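Local coordinates for sporulation inhibitor of replication protein SirA (Bacillus subtilis, PDB 4TPS) that inhibits the initiation of DNA replication during sporulation, either by keeping DnaA off the replication origin or by binding its domain I and blocking DnaD, at residues 13-18 / 61-66; 33-38 / 131-136; 73-78 / 87-92. All coordinates share one frame; numbering follows the deposited sequence.

Interaction 1 of 3, residues 13-18 / 61-66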
loop_
_atom_site.group_PDB
_atom_site.type_symbol
_atom_site.label_atom_id
_atom_site.label_comp_id
_atom_site.label_asym_id
_atom_site.label_seq_id
_atom_site.Cartn_x
_atom_site.Cartn_y
_atom_site.Cartn_z
ATOM N N THR A 13 7.946 -3.596 -7.113
ATOM C CA THR A 13 8.108 -4.361 -5.883
ATOM C C THR A 13 8.080 -3.411 -4.712
ATOM O O THR A 13 8.775 -2.387 -4.706
ATOM C CB THR A 13 9.371 -5.191 -5.920
ATOM O OG1 THR A 13 9.380 -6.035 -7.080
ATOM C CG2 THR A 13 9.495 -6.098 -4.725
ATOM N N TYR A 14 7.146 -3.682 -3.786
ATOM C CA TYR A 14 7.014 -2.866 -2.551
ATOM C C TYR A 14 7.215 -3.719 -1.308
ATOM O O TYR A 14 6.968 -4.920 -1.316
ATOM C CB TYR A 14 5.606 -2.230 -2.500
ATOM C CG TYR A 14 5.378 -1.114 -3.485
ATOM C CD1 TYR A 14 4.995 -1.384 -4.807
ATOM C CD2 TYR A 14 5.443 0.195 -3.083
ATOM C CE1 TYR A 14 4.722 -0.352 -5.690
ATOM C CE2 TYR A 14 5.176 1.252 -3.963
ATOM C CZ TYR A 14 4.834 0.970 -5.269
ATOM O OH TYR A 14 4.576 1.967 -6.133
ATOM N N LEU A 15 7.707 -3.054 -0.255
ATOM C CA LEU A 15 7.913 -3.651 1.048
ATOM C C LEU A 15 6.647 -3.353 1.877
ATOM O O LEU A 15 6.412 -2.187 2.277
ATOM C CB LEU A 15 9.143 -3.051 1.695
ATOM C CG LEU A 15 9.577 -3.698 2.991
ATOM C CD1 LEU A 15 9.685 -5.198 2.869
ATOM C CD2 LEU A 15 10.871 -3.085 3.505
ATOM N N ILE A 16 5.812 -4.358 2.035
ATOM C CA ILE A 16 4.471 -4.181 2.648
ATOM C C ILE A 16 4.616 -4.261 4.183
ATOM O O ILE A 16 5.347 -5.082 4.725
ATOM C CB ILE A 16 3.471 -5.258 2.173
ATOM C CG1 ILE A 16 3.415 -5.367 0.643
ATOM C CG2 ILE A 16 2.072 -5.029 2.771
ATOM C CD1 ILE A 16 3.082 -4.080 -0.047
ATOM N N LYS A 17 3.922 -3.358 4.886
ATOM C CA LYS A 17 3.883 -3.456 6.321
ATOM C C LYS A 17 3.189 -4.706 6.765
ATOM O O LYS A 17 2.156 -5.154 6.197
ATOM C CB LYS A 17 3.204 -2.233 6.897
ATOM C CG LYS A 17 3.983 -0.930 6.809
ATOM C CD LYS A 17 3.240 0.218 7.457
ATOM C CE LYS A 17 4.017 1.527 7.520
ATOM N NZ LYS A 17 3.123 2.562 8.100
ATOM N N GLU A 18 3.758 -5.293 7.816
ATOM C CA GLU A 18 3.239 -6.496 8.435
ATOM C C GLU A 18 1.723 -6.490 8.698
ATOM O O GLU A 18 1.028 -7.446 8.407
ATOM C CB GLU A 18 3.990 -6.675 9.768
ATOM C CG GLU A 18 5.388 -7.258 9.586
ATOM C CD GLU A 18 6.540 -6.306 9.252
ATOM O OE1 GLU A 18 6.293 -5.178 8.778
ATOM O OE2 GLU A 18 7.725 -6.726 9.445
ATOM N N PRO A 61 9.583 2.279 3.748
ATOM C CA PRO A 61 10.690 2.762 2.909
ATOM C C PRO A 61 11.660 1.598 2.599
ATOM O O PRO A 61 11.929 0.729 3.465
ATOM C CB PRO A 61 11.372 3.823 3.763
ATOM C CG PRO A 61 10.561 4.021 4.949
ATOM C CD PRO A 61 9.533 2.937 5.068
ATOM N N ILE A 62 12.214 1.614 1.395
ATOM C CA ILE A 62 13.229 0.593 1.071
ATOM C C ILE A 62 14.503 0.901 1.921
ATOM O O ILE A 62 14.869 2.024 2.032
ATOM C CB ILE A 62 13.544 0.627 -0.441
ATOM C CG1 ILE A 62 12.277 0.389 -1.310
ATOM C CG2 ILE A 62 14.640 -0.354 -0.790
ATOM C CD1 ILE A 62 11.479 -0.875 -0.997
ATOM N N PRO A 63 15.148 -0.108 2.550
ATOM C CA PRO A 63 16.354 0.187 3.373
ATOM C C PRO A 63 17.556 0.273 2.460
ATOM O O PRO A 63 18.189 -0.725 2.156
ATOM C CB PRO A 63 16.405 -1.004 4.376
ATOM C CG PRO A 63 15.721 -2.112 3.601
ATOM C CD PRO A 63 14.681 -1.497 2.714
ATOM N N ILE A 64 17.795 1.484 1.949
ATOM C CA ILE A 64 18.701 1.653 0.795
ATOM C C ILE A 64 20.119 1.167 1.108
ATOM O O ILE A 64 20.737 0.406 0.328
ATOM C CB ILE A 64 18.735 3.121 0.318
ATOM C CG1 ILE A 64 17.322 3.612 -0.133
ATOM C CG2 ILE A 64 19.744 3.281 -0.821
ATOM C CD1 ILE A 64 16.778 2.942 -1.356
ATOM N N LEU A 65 20.695 1.651 2.209
ATOM C CA LEU A 65 22.074 1.268 2.510
ATOM C C LEU A 65 22.222 -0.271 2.727
ATOM O O LEU A 65 23.162 -0.892 2.203
ATOM C CB LEU A 65 22.623 2.052 3.686
ATOM C CG LEU A 65 24.046 1.639 4.107
ATOM C CD1 LEU A 65 25.033 1.843 2.981
ATOM C CD2 LEU A 65 24.535 2.361 5.363
ATOM N N HIS A 66 21.260 -0.864 3.424
ATOM C CA HIS A 66 21.224 -2.300 3.625
ATOM C C HIS A 66 21.189 -3.023 2.263
ATOM O O HIS A 66 21.914 -3.971 2.033
ATOM C CB HIS A 66 20.025 -2.645 4.507
ATOM C CG HIS A 66 19.937 -4.071 4.950
ATOM N ND1 HIS A 66 21.022 -4.822 5.344
ATOM C CD2 HIS A 66 18.859 -4.878 5.104
ATOM C CE1 HIS A 66 20.622 -6.033 5.675
ATOM N NE2 HIS A 66 19.313 -6.090 5.564
#

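Interaction 2 of 3, residues 33-38 / 131-136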
loop_
_atom_site.group_PDB
_atom_site.type_symbol
_atom_site.label_atom_id
_atom_site.label_comp_id
_atom_site.label_asym_id
_atom_site.label_seq_id
_atom_site.Cartn_x
_atom_site.Cartn_y
_atom_site.Cartn_z
ATOM N N GLU A 33 -4.604 -4.716 -7.142
ATOM C CA GLU A 33 -5.481 -3.749 -7.788
ATOM C C GLU A 33 -5.219 -2.301 -7.319
ATOM O O GLU A 33 -5.255 -1.360 -8.097
ATOM C CB GLU A 33 -6.952 -4.140 -7.601
ATOM C CG GLU A 33 -7.282 -5.410 -8.386
ATOM C CD GLU A 33 -8.754 -5.800 -8.345
ATOM O OE1 GLU A 33 -9.044 -6.930 -7.898
ATOM O OE2 GLU A 33 -9.608 -4.990 -8.781
ATOM N N LEU A 34 -4.926 -2.124 -6.045
ATOM C CA LEU A 34 -4.544 -0.818 -5.501
ATOM C C LEU A 34 -3.271 -0.264 -6.167
ATOM O O LEU A 34 -3.223 0.857 -6.670
ATOM C CB LEU A 34 -4.354 -0.882 -4.023
ATOM C CG LEU A 34 -3.994 0.448 -3.349
ATOM C CD1 LEU A 34 -5.220 1.353 -3.290
ATOM C CD2 LEU A 34 -3.448 0.233 -1.950
ATOM N N PHE A 35 -2.254 -1.084 -6.191
ATOM C CA PHE A 35 -1.002 -0.719 -6.885
ATOM C C PHE A 35 -1.168 -0.465 -8.420
ATOM O O PHE A 35 -0.631 0.497 -8.965
ATOM C CB PHE A 35 0.078 -1.728 -6.614
ATOM C CG PHE A 35 0.602 -1.673 -5.182
ATOM C CD1 PHE A 35 1.382 -0.636 -4.754
ATOM C CD2 PHE A 35 0.310 -2.664 -4.263
ATOM C CE1 PHE A 35 1.888 -0.592 -3.455
ATOM C CE2 PHE A 35 0.775 -2.609 -2.960
ATOM C CZ PHE A 35 1.580 -1.568 -2.561
ATOM N N GLN A 36 -1.984 -1.279 -9.039
ATOM C CA GLN A 36 -2.251 -1.127 -10.461
ATOM C C GLN A 36 -3.020 0.203 -10.697
ATOM O O GLN A 36 -2.717 0.934 -11.645
ATOM C CB GLN A 36 -2.997 -2.317 -11.005
ATOM C CG GLN A 36 -3.303 -2.201 -12.508
ATOM C CD GLN A 36 -3.971 -3.431 -13.038
ATOM O OE1 GLN A 36 -5.137 -3.750 -12.711
ATOM N NE2 GLN A 36 -3.231 -4.156 -13.857
ATOM N N ASP A 37 -3.962 0.541 -9.818
ATOM C CA ASP A 37 -4.654 1.826 -9.931
ATOM C C ASP A 37 -3.702 3.004 -9.857
ATOM O O ASP A 37 -3.846 3.964 -10.591
ATOM C CB ASP A 37 -5.686 1.979 -8.830
ATOM C CG ASP A 37 -6.946 1.199 -9.098
ATOM O OD1 ASP A 37 -7.163 0.707 -10.239
ATOM O OD2 ASP A 37 -7.724 1.095 -8.118
ATOM N N TYR A 38 -2.729 2.930 -8.964
ATOM C CA TYR A 38 -1.722 4.009 -8.876
ATOM C C TYR A 38 -0.817 4.124 -10.108
ATOM O O TYR A 38 -0.561 5.214 -10.605
ATOM C CB TYR A 38 -0.877 3.757 -7.644
ATOM C CG TYR A 38 0.174 4.771 -7.365
ATOM C CD1 TYR A 38 -0.180 6.088 -7.105
ATOM C CD2 TYR A 38 1.532 4.429 -7.347
ATOM C CE1 TYR A 38 0.769 7.042 -6.843
ATOM C CE2 TYR A 38 2.489 5.385 -7.074
ATOM C CZ TYR A 38 2.086 6.685 -6.816
ATOM O OH TYR A 38 2.983 7.679 -6.513
ATOM N N CYS A 131 8.511 -9.673 3.336
ATOM C CA CYS A 131 7.387 -8.791 3.051
ATOM C C CYS A 131 7.422 -8.067 1.716
ATOM O O CYS A 131 6.626 -7.092 1.526
ATOM C CB CYS A 131 7.308 -7.722 4.146
ATOM S SG CYS A 131 6.936 -8.488 5.755
ATOM N N PHE A 132 8.298 -8.484 0.788
ATOM C CA PHE A 132 8.281 -7.850 -0.546
ATOM C C PHE A 132 7.194 -8.496 -1.386
ATOM O O PHE A 132 7.122 -9.701 -1.546
ATOM C CB PHE A 132 9.620 -7.976 -1.244
ATOM C CG PHE A 132 10.707 -7.083 -0.680
ATOM C CD1 PHE A 132 10.691 -5.716 -0.954
ATOM C CD2 PHE A 132 11.710 -7.607 0.122
ATOM C CE1 PHE A 132 11.693 -4.916 -0.443
ATOM C CE2 PHE A 132 12.704 -6.784 0.672
ATOM C CZ PHE A 132 12.701 -5.445 0.381
ATOM N N LEU A 133 6.341 -7.652 -1.928
ATOM C CA LEU A 133 5.317 -8.010 -2.919
ATOM C C LEU A 133 5.707 -7.504 -4.306
ATOM O O LEU A 133 5.858 -6.306 -4.515
ATOM C CB LEU A 133 4.012 -7.372 -2.492
ATOM C CG LEU A 133 2.771 -7.749 -3.299
ATOM C CD1 LEU A 133 2.383 -9.227 -3.017
ATOM C CD2 LEU A 133 1.598 -6.833 -2.904
ATOM N N ALA A 134 5.933 -8.429 -5.238
ATOM C CA ALA A 134 6.417 -8.085 -6.586
ATOM C C ALA A 134 5.228 -8.243 -7.544
ATOM O O ALA A 134 4.496 -9.236 -7.480
ATOM C CB ALA A 134 7.513 -9.087 -6.995
ATOM N N MET A 135 5.058 -7.295 -8.467
ATOM C CA MET A 135 3.897 -7.290 -9.302
ATOM C C MET A 135 4.289 -6.854 -10.705
ATOM O O MET A 135 4.903 -5.774 -10.867
ATOM C CB MET A 135 2.940 -6.236 -8.772
ATOM C CG MET A 135 2.335 -6.527 -7.380
ATOM S SD MET A 135 1.608 -5.078 -6.573
ATOM C CE MET A 135 3.055 -4.259 -5.951
ATOM N N ASP A 136 3.892 -7.663 -11.700
ATOM C CA ASP A 136 4.028 -7.280 -13.141
ATOM C C ASP A 136 2.618 -6.984 -13.656
ATOM O O ASP A 136 1.799 -7.883 -13.775
ATOM C CB ASP A 136 4.726 -8.400 -13.910
ATOM C CG ASP A 136 4.991 -8.019 -15.374
ATOM O OD1 ASP A 136 4.218 -7.256 -15.938
ATOM O OD2 ASP A 136 5.993 -8.518 -15.997
#

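Interaction 3 of 3, residues 73-78 / 87-92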
loop_
_atom_site.group_PDB
_atom_site.type_symbol
_atom_site.label_atom_id
_atom_site.label_comp_id
_atom_site.label_asym_id
_atom_site.label_seq_id
_atom_site.Cartn_x
_atom_site.Cartn_y
_atom_site.Cartn_z
ATOM N N MET A 73 27.597 -7.528 -2.179
ATOM C CA MET A 73 28.139 -8.824 -1.764
ATOM C C MET A 73 27.722 -9.953 -2.696
ATOM O O MET A 73 28.550 -10.771 -3.127
ATOM C CB MET A 73 27.633 -9.193 -0.386
ATOM C CG MET A 73 28.227 -8.430 0.723
ATOM S SD MET A 73 27.191 -8.952 2.077
ATOM C CE MET A 73 27.550 -7.559 3.129
ATOM N N ASN A 74 26.444 -10.011 -3.015
ATOM C CA ASN A 74 25.912 -11.045 -3.855
ATOM C C ASN A 74 26.358 -10.997 -5.315
ATOM O O ASN A 74 26.500 -12.050 -5.943
ATOM C CB ASN A 74 24.416 -11.010 -3.817
ATOM C CG ASN A 74 23.843 -12.313 -4.255
ATOM O OD1 ASN A 74 23.970 -13.344 -3.570
ATOM N ND2 ASN A 74 23.285 -12.319 -5.407
ATOM N N LEU A 75 26.550 -9.791 -5.848
ATOM C CA LEU A 75 26.919 -9.616 -7.260
ATOM C C LEU A 75 28.441 -9.622 -7.529
ATOM O O LEU A 75 28.863 -9.503 -8.669
ATOM C CB LEU A 75 26.305 -8.334 -7.816
ATOM C CG LEU A 75 24.797 -8.249 -7.709
ATOM C CD1 LEU A 75 24.342 -6.905 -8.264
ATOM C CD2 LEU A 75 24.108 -9.373 -8.457
ATOM N N ASN A 76 29.255 -9.741 -6.486
ATOM C CA ASN A 76 30.704 -9.677 -6.615
ATOM C C ASN A 76 31.170 -10.650 -7.718
ATOM O O ASN A 76 30.674 -11.788 -7.826
ATOM C CB ASN A 76 31.314 -10.030 -5.258
ATOM C CG ASN A 76 32.808 -9.902 -5.223
ATOM O OD1 ASN A 76 33.481 -10.837 -4.822
ATOM N ND2 ASN A 76 33.338 -8.748 -5.633
ATOM N N LYS A 77 32.003 -10.129 -8.615
ATOM C CA LYS A 77 32.544 -10.885 -9.767
ATOM C C LYS A 77 31.496 -11.383 -10.788
ATOM O O LYS A 77 31.789 -12.152 -11.670
ATOM C CB LYS A 77 33.417 -12.030 -9.250
ATOM C CG LYS A 77 34.466 -11.564 -8.216
ATOM C CD LYS A 77 35.548 -12.597 -7.856
ATOM C CE LYS A 77 35.401 -13.201 -6.464
ATOM N NZ LYS A 77 34.172 -14.048 -6.422
ATOM N N THR A 78 30.274 -10.893 -10.687
ATOM C CA THR A 78 29.226 -11.052 -11.708
ATOM C C THR A 78 29.451 -9.898 -12.690
ATOM O O THR A 78 30.094 -8.911 -12.352
ATOM C CB THR A 78 27.816 -10.924 -10.999
ATOM O OG1 THR A 78 27.458 -12.167 -10.393
ATOM C CG2 THR A 78 26.691 -10.527 -11.905
ATOM N N TYR A 87 21.180 -0.880 -10.369
ATOM C CA TYR A 87 22.079 -2.001 -10.619
ATOM C C TYR A 87 21.679 -2.701 -11.871
ATOM O O TYR A 87 20.527 -2.927 -12.100
ATOM C CB TYR A 87 22.093 -2.979 -9.439
ATOM C CG TYR A 87 22.799 -2.460 -8.185
ATOM C CD1 TYR A 87 22.226 -1.488 -7.395
ATOM C CD2 TYR A 87 24.038 -2.958 -7.797
ATOM C CE1 TYR A 87 22.867 -1.036 -6.270
ATOM C CE2 TYR A 87 24.677 -2.518 -6.657
ATOM C CZ TYR A 87 24.093 -1.538 -5.911
ATOM O OH TYR A 87 24.724 -1.102 -4.774
ATOM N N ARG A 88 22.652 -3.063 -12.685
ATOM C CA ARG A 88 22.379 -3.733 -13.945
ATOM C C ARG A 88 23.278 -4.952 -14.013
ATOM O O ARG A 88 24.479 -4.849 -13.762
ATOM C CB ARG A 88 22.644 -2.745 -15.136
ATOM C CG ARG A 88 22.635 -3.347 -16.534
ATOM C CD ARG A 88 21.291 -3.706 -17.005
ATOM N NE ARG A 88 21.177 -3.868 -18.464
ATOM C CZ ARG A 88 21.625 -4.869 -19.192
ATOM N NH1 ARG A 88 21.348 -4.806 -20.469
ATOM N NH2 ARG A 88 22.305 -5.915 -18.671
ATOM N N ILE A 89 22.730 -6.079 -14.387
ATOM C CA ILE A 89 23.452 -7.317 -14.480
ATOM C C ILE A 89 23.254 -8.012 -15.810
ATOM O O ILE A 89 22.229 -7.870 -16.461
ATOM C CB ILE A 89 23.084 -8.312 -13.354
ATOM C CG1 ILE A 89 21.646 -8.805 -13.489
ATOM C CG2 ILE A 89 23.285 -7.666 -12.003
ATOM C CD1 ILE A 89 21.269 -9.815 -12.453
ATOM N N ALA A 90 24.292 -8.777 -16.228
ATOM C CA ALA A 90 24.186 -9.669 -17.390
ATOM C C ALA A 90 24.561 -11.073 -16.903
ATOM O O ALA A 90 25.523 -11.221 -16.168
ATOM C CB ALA A 90 25.053 -9.208 -18.563
ATOM N N LEU A 91 23.698 -12.046 -17.173
ATOM C CA LEU A 91 23.949 -13.417 -16.758
ATOM C C LEU A 91 25.099 -14.085 -17.499
ATOM O O LEU A 91 25.336 -13.774 -18.664
ATOM C CB LEU A 91 22.697 -14.239 -16.993
ATOM C CG LEU A 91 21.449 -13.916 -16.205
ATOM C CD1 LEU A 91 20.377 -14.914 -16.629
ATOM C CD2 LEU A 91 21.802 -14.073 -14.743
ATOM N N PRO A 92 25.777 -15.065 -16.823
ATOM C CA PRO A 92 26.826 -15.828 -17.501
ATOM C C PRO A 92 26.284 -16.527 -18.706
ATOM O O PRO A 92 25.050 -16.808 -18.789
ATOM C CB PRO A 92 27.201 -16.896 -16.483
ATOM C CG PRO A 92 26.882 -16.330 -15.165
ATOM C CD PRO A 92 25.713 -15.402 -15.376
#

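Interaction 1 of 3, residues 13-18 / 61-66
Leu15 and Gln60, the residue just before Pro61, are joined by a backbone hydrogen bond. It pairs strand 9-16 with the short strand 59-60. From there the chain runs on past Leu15, and the contact between residues 13-18 and 61-66 is apolar. The CA atoms of Leu15 and Ile62 are 6.8 Å apart. Leu15 carries the contact on its side, with CB directed at the other segment. CG is anti to the backbone N (chi1 -173°), and the CD2 branch reaches the proline-rich turn. Leu15 CD2 lies 4.2 Å from Pro63 CD, at the ring carbon next to the nitrogen. The same methyl is 4.0 Å from Pro61 O, which is van der Waals contact with a carbonyl and nothing stronger. Ile62 meets Leu15 further back. Its bond to CB does not aim at the strand, but CG1 stands beside the backbone N (chi1 -58°) and the chain bends at chi2 (-54°). This brings Ile62 CD1 to 4.2 Å from Leu15 CB. The two prolines and Ile62 thus form the connection between strand 59-60 and helix 64-75, laid beside the end of strand 9-16 in the antiparallel sheet. Pro63 is the centre of an inverse gamma turn, which places Ile62 O 3.0 Å from Ile64 N. It is also the N-cap residue of helix 64-75. Ile62 also packs on Ile107 of strand 106-113, and Leu15 on Phe132 of strand 132-136. Lys17, at the N-cap of helix 18-23, sends NZ elsewhere, to a hydrogen bond with Tyr57 O and a cation-pi contact with the Tyr57 ring.

Interaction 2 of 3, residues 33-38 / 131-136
A Met-aromatic contact joins helix 28-39 to one face of the antiparallel sheet, with Phe35 on the helix and Met135 on strand 132-136. All three touching residues, Phe35, Leu133 and Met135, are buried. Each directs its CB at the other segment, and the nearest CA atoms, of Phe35 and Met135, are 8.5 Å apart. The two side chains cross at about a right angle. Met135 is extended through chi2 and bent at chi3 (-79°), which folds its methyl over the Phe35 ring. Met135 CE is 3.9 Å from the centroid of the Phe35 ring and 25° off the ring normal, a CH-pi contact shifted toward the rim. The sulfur sits lower and further out. Met135 SD is 4.4 Å from the same centroid of Phe35, in an oblique position. It also lies 3.7 Å from Phe35 CB, so the thioether covers the base of the side chain as well as the ring. An alanine here has no ring, and the thioether of Met135 would probably be left without its aromatic partner, with a gap between helix and strand. Ile55 of helix 45-58 and Phe137 also pack on Phe35, and its ring meets that of Tyr14 from strand 9-16. Next to Phe35 on the helix, Leu34 packs on an aromatic side chain of another protein chain, probably domain I of DnaA. Phe35 thus faces the core between helix and sheet, while Leu34 meets the other protein. Leu133 makes a smaller apolar contact: its CD2 methyl comes obliquely to the ring, 4.3 Å from Phe35 CE2.

Interaction 3 of 3, residues 73-78 / 87-92
The apolar contacts centre on Leu75, whose two methyls meet strand 86-90. Leu75 CD1 touches two residues of the strand. It is 4.0 Å from Tyr87 CD2, approaching that ring obliquely, and equally close to the CG2 methyl of Ile89. Leu75 CD2 also lies 4.0 Å from Ile89 CG2, so this one methyl of Ile89 fits against the forked end of the leucine. The Leu75 and Ile89 side chains cross at about a right angle. In Ile89, CG1 stands between the backbone N and the carbonyl carbon (chi1 67°), and CG2 takes the place beside the N, from which it meets Leu75. Thr78 adds its methyl at the margin: Thr78 CG2 is 4.4 Å from Ile89 CG2. This is where the end of helix 64-75 turns into the hairpin of strands 79-83 and 86-90. The helix lies against one face of the hairpin, with Tyr80 of the first strand also packing on Leu75, Tyr87 and Ile89. Helix 116-128 packs on the same cluster, with Ile120 on Leu75 and Phe121 on Ile89. The polar bonds do not run between the two segments, and two are local. A type II beta turn from Leu75 to Thr78 is closed by the bond from Thr78 N to Leu75 O, 2.8 Å long. Lys77 takes positive phi at its third position. On the strand, Arg88 NH2 gives a weak bond to Ile89 O, 3.0 Å and bent to 122°. Others go outside. Arg88 NH2 is also hydrogen-bonded to His97 ND1. Tyr87 OH is hydrogen-bonded to His68 ND1 and Lys72 NZ, both from helix 64-75, which tie the phenol to the helix by its polar end.

From the N terminus, strand 9-16 opens interaction 1. Helices 18-23, 28-39 and 45-58 and the short strand 59-60 follow before residues 61-66 close it. Interaction 2 opens within that span, at helix 28-39, and closes only at strand 132-136, so the two cross along the chain. They also touch in space, because strands 9-16 and 132-136 are neighbours in the sheet. Interaction 3 follows interaction 1 and lies wholly between the two segments of interaction 2. It closes a short loop from the end of helix 64-75 to strand 86-90. Interaction 1 lies just before that helix and interaction 3 at its far end, while interactions 2 and 3 lie on opposite sides of the chain's centre.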